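Local coordinates for glycosyl hydrolase family 2, TIM barrel domain protein (Faecalibacterium prausnitzii A2-165, PDB 6ED2), which probably acts as a beta-glucuronidase of a gut bacterium, a family 2 glycoside hydrolase that splits glucuronic acid from its conjugates, at residues F319-E323 with S355-A360; G348-F352 with F372-D376. One frame throughout, in Å; residues are numbered along the deposited sequence.

Overall arrangement
Both interactions belong to the TIM barrel and reach one sheet, in which 312-320 and 351-353 are neighbouring parallel strands; the contact centres lie 11 Å apart. Interaction 2 pairs 351-353 with strand 373-377; interaction 1 joins the loops leaving the C-terminal ends of 312-320 and 351-353, where TIM-barrel enzymes carry their active sites. The two meet: F319 N probably donates a hydrogen bond to C351 O (3.2 Å), and R321 CD packs on F352 CD1 at 3.6 Å. The H322 side chain lies about 3 Å from a bound magnesium ion and that of H356 about 3 Å from a glycerol, probably from the crystallisation liquor; the F352 side chain is about 14 Å from a bound magnesium ion.

Interaction 1 (F319-E323 with S355-A360); sequences FGRHE and SHYPYA
E323 and H322 meet Y357 and Y359 in a buried contact at the C-terminal end of the TIM barrel, where the loop after strand 312-320 packs against the loop that follows strand 351-353. The E323 side chain can be traced outward. Its CB lies near the hydroxyl end of Y357. CG, placed beside the backbone N by a chi1 of -76°, sits over one face of the Y359 ring, 3.9 Å from the ring centroid, in a CH-pi contact. CD passes Y359 CA, the two side chains sliding by each other in opposite directions. At the tip the two oxygens part company. OE1 comes to the edge of the Y357 ring, 3.4 Å from CE1, and takes a salt bridge from R198. OE2 accepts a hydrogen bond from A360 N at 2.8 Å, the N-H arriving from above the carboxylate plane rather than within it. With both oxygens engaged, the carboxylate is held against rotation.

Y357 OH is gripped twice, receiving the E323 backbone N-H at 2.9 Å and sharing a nearly straight hydrogen bond (174°) with H322 ND1, at 2.7 Å. The two rings meet rim to rim; H356 completes the aromatic cluster, its ring almost perpendicular to that of H322. H356 follows a cis peptide bond, and its ND1 is hydrogen-bonded to E377.

R321 turns its guanidinium to D340 and presents its backbone to the loop 355-360. The Y359 hydroxyl lies close to R321 CB while donating to the carbonyl of S355 within its own loop. S355 OG donates to R321 O at 2.8 Å, tilted out of the carbonyl plane.

Interaction 2 (G348-F352 with F372-D376); sequences GANCF and FLIID
F352 carries its CG between the backbone N and the carbonyl carbon (chi1 59°), and I374 turns CG1 to the side of its own backbone N (chi1 -65°); together these settings lay the two side chains alongside each other, pointing the same way. I374 CG1 stands over one face of the phenyl ring, 4.1 Å from its centroid, in a CH-pi contact, and CD1 reaches the far end of the same ring, 3.6 Å from F352 CZ. Helix 361-370 covers this pair, with I363 against F352 and with Y364 and A367 against I374.

The backbones beneath run parallel. L373 donates its N-H to N350 O, and L373 O in turn accepts F352 N at 2.9 Å, the donor lying almost in line with the carbonyl (168°). F352 O then receives I375 N at 3.0 Å, so the peptide groups of F352 reach to L373 and I375 on the neighbouring strand. Two CA-H...O contacts, from C351 CA to L373 O and from I374 CA to F352 O, fill in between these bonds.

This pairing closes a beta-alpha-beta unit of the TIM barrel, in which strand 351-353, helix 361-370 and strand 373-377 follow one another. On the sheet face turned from that helix, C351 CB lies 4.1 Å from L373 CB, while V314 and L316 of strand 312-320 also pack on the leucine.

Before the strands begin, the F372 ring lies obliquely against the backbone of A349 and N350. Its CE2 approaches A349 O at 3.2 Å, and the same carbonyl oxygen accepts a hydrogen bond from H270. The rings of F341 and H270 each meet F372 edge-to-face.

Interaction 1 (F319-E323 with S355-A360)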
loop_
_atom_site.group_PDB
_atom_site.type_symbol
_atom_site.label_atom_id
_atom_site.label_comp_id
_atom_site.label_asym_id
_atom_site.label_seq_id
_atom_site.Cartn_x
_atom_site.Cartn_y
_atom_site.Cartn_z
ATOM N N PHE A 319 -4.315 -25.285 6.428
ATOM C CA PHE A 319 -3.118 -24.501 6.179
ATOM C C PHE A 319 -1.863 -25.249 6.583
ATOM O O PHE A 319 -1.866 -26.064 7.509
ATOM C CB PHE A 319 -3.137 -23.170 6.960
ATOM C CG PHE A 319 -4.361 -22.352 6.729
ATOM C CD1 PHE A 319 -4.436 -21.489 5.635
ATOM C CD2 PHE A 319 -5.439 -22.434 7.607
ATOM C CE1 PHE A 319 -5.567 -20.721 5.416
ATOM C CE2 PHE A 319 -6.597 -21.679 7.396
ATOM C CZ PHE A 319 -6.665 -20.825 6.302
ATOM N N GLY A 320 -0.773 -24.926 5.893
ATOM C CA GLY A 320 0.514 -24.904 6.547
ATOM C C GLY A 320 0.658 -23.571 7.273
ATOM O O GLY A 320 0.327 -22.511 6.744
ATOM N N ARG A 321 1.146 -23.638 8.505
ATOM C CA ARG A 321 1.275 -22.483 9.364
ATOM C C ARG A 321 2.744 -22.161 9.619
ATOM O O ARG A 321 3.665 -22.758 9.037
ATOM C CB ARG A 321 0.521 -22.740 10.669
ATOM C CG ARG A 321 -1.003 -22.729 10.515
ATOM C CD ARG A 321 -1.685 -22.848 11.879
ATOM N NE ARG A 321 -1.202 -21.772 12.738
ATOM C CZ ARG A 321 -1.774 -20.580 12.824
ATOM N NH1 ARG A 321 -2.880 -20.330 12.134
ATOM N NH2 ARG A 321 -1.232 -19.640 13.586
ATOM N N HIS A 322 2.957 -21.188 10.495
ATOM C CA HIS A 322 4.251 -20.909 11.085
ATOM C C HIS A 322 3.992 -20.335 12.468
ATOM O O HIS A 322 2.932 -19.755 12.728
ATOM C CB HIS A 322 5.087 -19.924 10.246
ATOM C CG HIS A 322 6.167 -20.578 9.425
ATOM N ND1 HIS A 322 7.179 -21.338 9.980
ATOM C CD2 HIS A 322 6.390 -20.581 8.082
ATOM C CE1 HIS A 322 7.969 -21.788 9.019
ATOM N NE2 HIS A 322 7.511 -21.342 7.858
ATOM N N GLU A 323 4.951 -20.520 13.362
ATOM C CA GLU A 323 4.964 -19.744 14.598
ATOM C C GLU A 323 5.721 -18.467 14.252
ATOM O O GLU A 323 6.952 -18.414 14.273
ATOM C CB GLU A 323 5.599 -20.523 15.741
ATOM C CG GLU A 323 4.705 -21.605 16.316
ATOM C CD GLU A 323 5.354 -22.292 17.514
ATOM O OE1 GLU A 323 6.485 -22.826 17.358
ATOM O OE2 GLU A 323 4.749 -22.279 18.610
ATOM N N SER A 355 4.053 -26.924 10.207
ATOM C CA SER A 355 5.245 -26.636 9.427
ATOM C C SER A 355 6.044 -25.546 10.121
ATOM O O SER A 355 5.463 -24.559 10.569
ATOM C CB SER A 355 4.838 -26.189 8.028
ATOM O OG SER A 355 3.668 -25.390 8.095
ATOM N N HIS A 356 7.365 -25.719 10.248
ATOM C CA HIS A 356 8.114 -26.948 9.936
ATOM C C HIS A 356 8.823 -27.451 11.192
ATOM O O HIS A 356 10.016 -27.740 11.167
ATOM C CB HIS A 356 9.167 -26.699 8.858
ATOM C CG HIS A 356 8.600 -26.298 7.536
ATOM N ND1 HIS A 356 7.725 -27.095 6.829
ATOM C CD2 HIS A 356 8.795 -25.189 6.781
ATOM C CE1 HIS A 356 7.398 -26.487 5.699
ATOM N NE2 HIS A 356 8.037 -25.334 5.644
ATOM N N TYR A 357 8.097 -27.495 12.298
ATOM C CA TYR A 357 8.640 -27.799 13.615
ATOM C C TYR A 357 7.460 -27.967 14.552
ATOM O O TYR A 357 6.370 -27.462 14.263
ATOM C CB TYR A 357 9.572 -26.675 14.119
ATOM C CG TYR A 357 9.042 -25.308 13.741
ATOM C CD1 TYR A 357 8.067 -24.675 14.513
ATOM C CD2 TYR A 357 9.467 -24.678 12.577
ATOM C CE1 TYR A 357 7.556 -23.452 14.141
ATOM C CE2 TYR A 357 8.967 -23.444 12.207
ATOM C CZ TYR A 357 8.009 -22.850 12.984
ATOM O OH TYR A 357 7.502 -21.654 12.596
ATOM N N PRO A 358 7.623 -28.712 15.636
ATOM C CA PRO A 358 6.531 -28.806 16.605
ATOM C C PRO A 358 6.251 -27.426 17.188
ATOM O O PRO A 358 7.162 -26.614 17.385
ATOM C CB PRO A 358 7.063 -29.789 17.655
ATOM C CG PRO A 358 8.188 -30.479 17.000
ATOM C CD PRO A 358 8.789 -29.509 16.042
ATOM N N TYR A 359 4.980 -27.141 17.407
ATOM C CA TYR A 359 4.584 -25.829 17.894
ATOM C C TYR A 359 4.534 -25.833 19.422
ATOM O O TYR A 359 4.641 -26.881 20.064
ATOM C CB TYR A 359 3.220 -25.435 17.318
ATOM C CG TYR A 359 3.216 -25.084 15.843
ATOM C CD1 TYR A 359 4.401 -24.953 15.132
ATOM C CD2 TYR A 359 2.018 -24.876 15.170
ATOM C CE1 TYR A 359 4.394 -24.622 13.780
ATOM C CE2 TYR A 359 1.992 -24.539 13.822
ATOM C CZ TYR A 359 3.179 -24.410 13.132
ATOM O OH TYR A 359 3.154 -24.078 11.797
ATOM N N ALA A 360 4.345 -24.643 20.004
ATOM C CA ALA A 360 4.087 -24.545 21.437
ATOM C C ALA A 360 2.872 -25.381 21.805
ATOM O O ALA A 360 1.883 -25.414 21.071
ATOM C CB ALA A 360 3.853 -23.090 21.859
#

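Interaction 2 (G348-F352 with F372-D376)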
loop_
_atom_site.group_PDB
_atom_site.type_symbol
_atom_site.label_atom_id
_atom_site.label_comp_id
_atom_site.label_asym_id
_atom_site.label_seq_id
_atom_site.Cartn_x
_atom_site.Cartn_y
_atom_site.Cartn_z
ATOM N N GLY A 348 -13.437 -21.701 7.583
ATOM C CA GLY A 348 -13.899 -23.057 7.331
ATOM C C GLY A 348 -12.814 -24.115 7.300
ATOM O O GLY A 348 -13.075 -25.234 6.846
ATOM N N ALA A 349 -11.606 -23.794 7.755
ATOM C CA ALA A 349 -10.557 -24.791 7.871
ATOM C C ALA A 349 -10.928 -25.828 8.931
ATOM O O ALA A 349 -11.618 -25.529 9.908
ATOM C CB ALA A 349 -9.227 -24.107 8.214
ATOM N N ASN A 350 -10.479 -27.067 8.733
ATOM C CA ASN A 350 -10.590 -28.061 9.800
ATOM C C ASN A 350 -9.242 -28.670 10.163
ATOM O O ASN A 350 -9.188 -29.586 10.989
ATOM C CB ASN A 350 -11.598 -29.159 9.432
ATOM C CG ASN A 350 -11.192 -29.955 8.179
ATOM O OD1 ASN A 350 -10.011 -30.023 7.817
ATOM N ND2 ASN A 350 -12.178 -30.556 7.515
ATOM N N CYS A 351 -8.145 -28.160 9.610
ATOM C CA CYS A 351 -6.889 -28.887 9.716
ATOM C C CYS A 351 -5.719 -27.949 9.473
ATOM O O CYS A 351 -5.801 -27.050 8.636
ATOM C CB CYS A 351 -6.850 -30.049 8.703
ATOM S SG CYS A 351 -5.316 -31.024 8.758
ATOM N N PHE A 352 -4.615 -28.180 10.185
ATOM C CA PHE A 352 -3.363 -27.537 9.784
ATOM C C PHE A 352 -2.177 -28.426 10.120
ATOM O O PHE A 352 -2.255 -29.310 10.973
ATOM C CB PHE A 352 -3.162 -26.143 10.427
ATOM C CG PHE A 352 -3.145 -26.143 11.942
ATOM C CD1 PHE A 352 -1.964 -26.326 12.642
ATOM C CD2 PHE A 352 -4.309 -25.910 12.662
ATOM C CE1 PHE A 352 -1.950 -26.292 14.043
ATOM C CE2 PHE A 352 -4.297 -25.876 14.059
ATOM C CZ PHE A 352 -3.115 -26.079 14.744
ATOM N N PHE A 372 -9.994 -28.913 15.971
ATOM C CA PHE A 372 -9.180 -28.820 14.767
ATOM C C PHE A 372 -8.260 -30.032 14.683
ATOM O O PHE A 372 -7.829 -30.568 15.704
ATOM C CB PHE A 372 -8.342 -27.535 14.754
ATOM C CG PHE A 372 -9.052 -26.354 14.143
ATOM C CD1 PHE A 372 -9.934 -25.594 14.894
ATOM C CD2 PHE A 372 -8.836 -26.008 12.818
ATOM C CE1 PHE A 372 -10.592 -24.507 14.329
ATOM C CE2 PHE A 372 -9.498 -24.925 12.244
ATOM C CZ PHE A 372 -10.374 -24.172 12.999
ATOM N N LEU A 373 -7.989 -30.475 13.458
ATOM C CA LEU A 373 -7.095 -31.593 13.202
ATOM C C LEU A 373 -5.700 -31.067 12.909
ATOM O O LEU A 373 -5.534 -30.116 12.140
ATOM C CB LEU A 373 -7.596 -32.424 12.014
ATOM C CG LEU A 373 -9.053 -32.866 12.068
ATOM C CD1 LEU A 373 -9.442 -33.616 10.797
ATOM C CD2 LEU A 373 -9.272 -33.740 13.302
ATOM N N ILE A 374 -4.695 -31.713 13.490
ATOM C CA ILE A 374 -3.300 -31.301 13.359
ATOM C C ILE A 374 -2.487 -32.436 12.754
ATOM O O ILE A 374 -2.541 -33.574 13.242
ATOM C CB ILE A 374 -2.704 -30.915 14.723
ATOM C CG1 ILE A 374 -3.414 -29.675 15.290
ATOM C CG2 ILE A 374 -1.183 -30.712 14.613
ATOM C CD1 ILE A 374 -2.758 -29.151 16.550
ATOM N N ILE A 375 -1.702 -32.112 11.732
ATOM C CA ILE A 375 -0.594 -32.941 11.285
ATOM C C ILE A 375 0.671 -32.415 11.948
ATOM O O ILE A 375 1.112 -31.300 11.664
ATOM C CB ILE A 375 -0.463 -32.942 9.758
ATOM C CG1 ILE A 375 -1.777 -33.415 9.120
ATOM C CG2 ILE A 375 0.699 -33.827 9.340
ATOM C CD1 ILE A 375 -1.770 -33.380 7.601
ATOM N N ASP A 376 1.262 -33.226 12.822
ATOM C CA ASP A 376 2.359 -32.811 13.689
ATOM C C ASP A 376 3.681 -33.110 12.996
ATOM O O ASP A 376 3.943 -34.263 12.615
ATOM C CB ASP A 376 2.267 -33.555 15.022
ATOM C CG ASP A 376 2.851 -32.768 16.203
ATOM O OD1 ASP A 376 3.446 -31.668 16.025
ATOM O OD2 ASP A 376 2.720 -33.289 17.334
#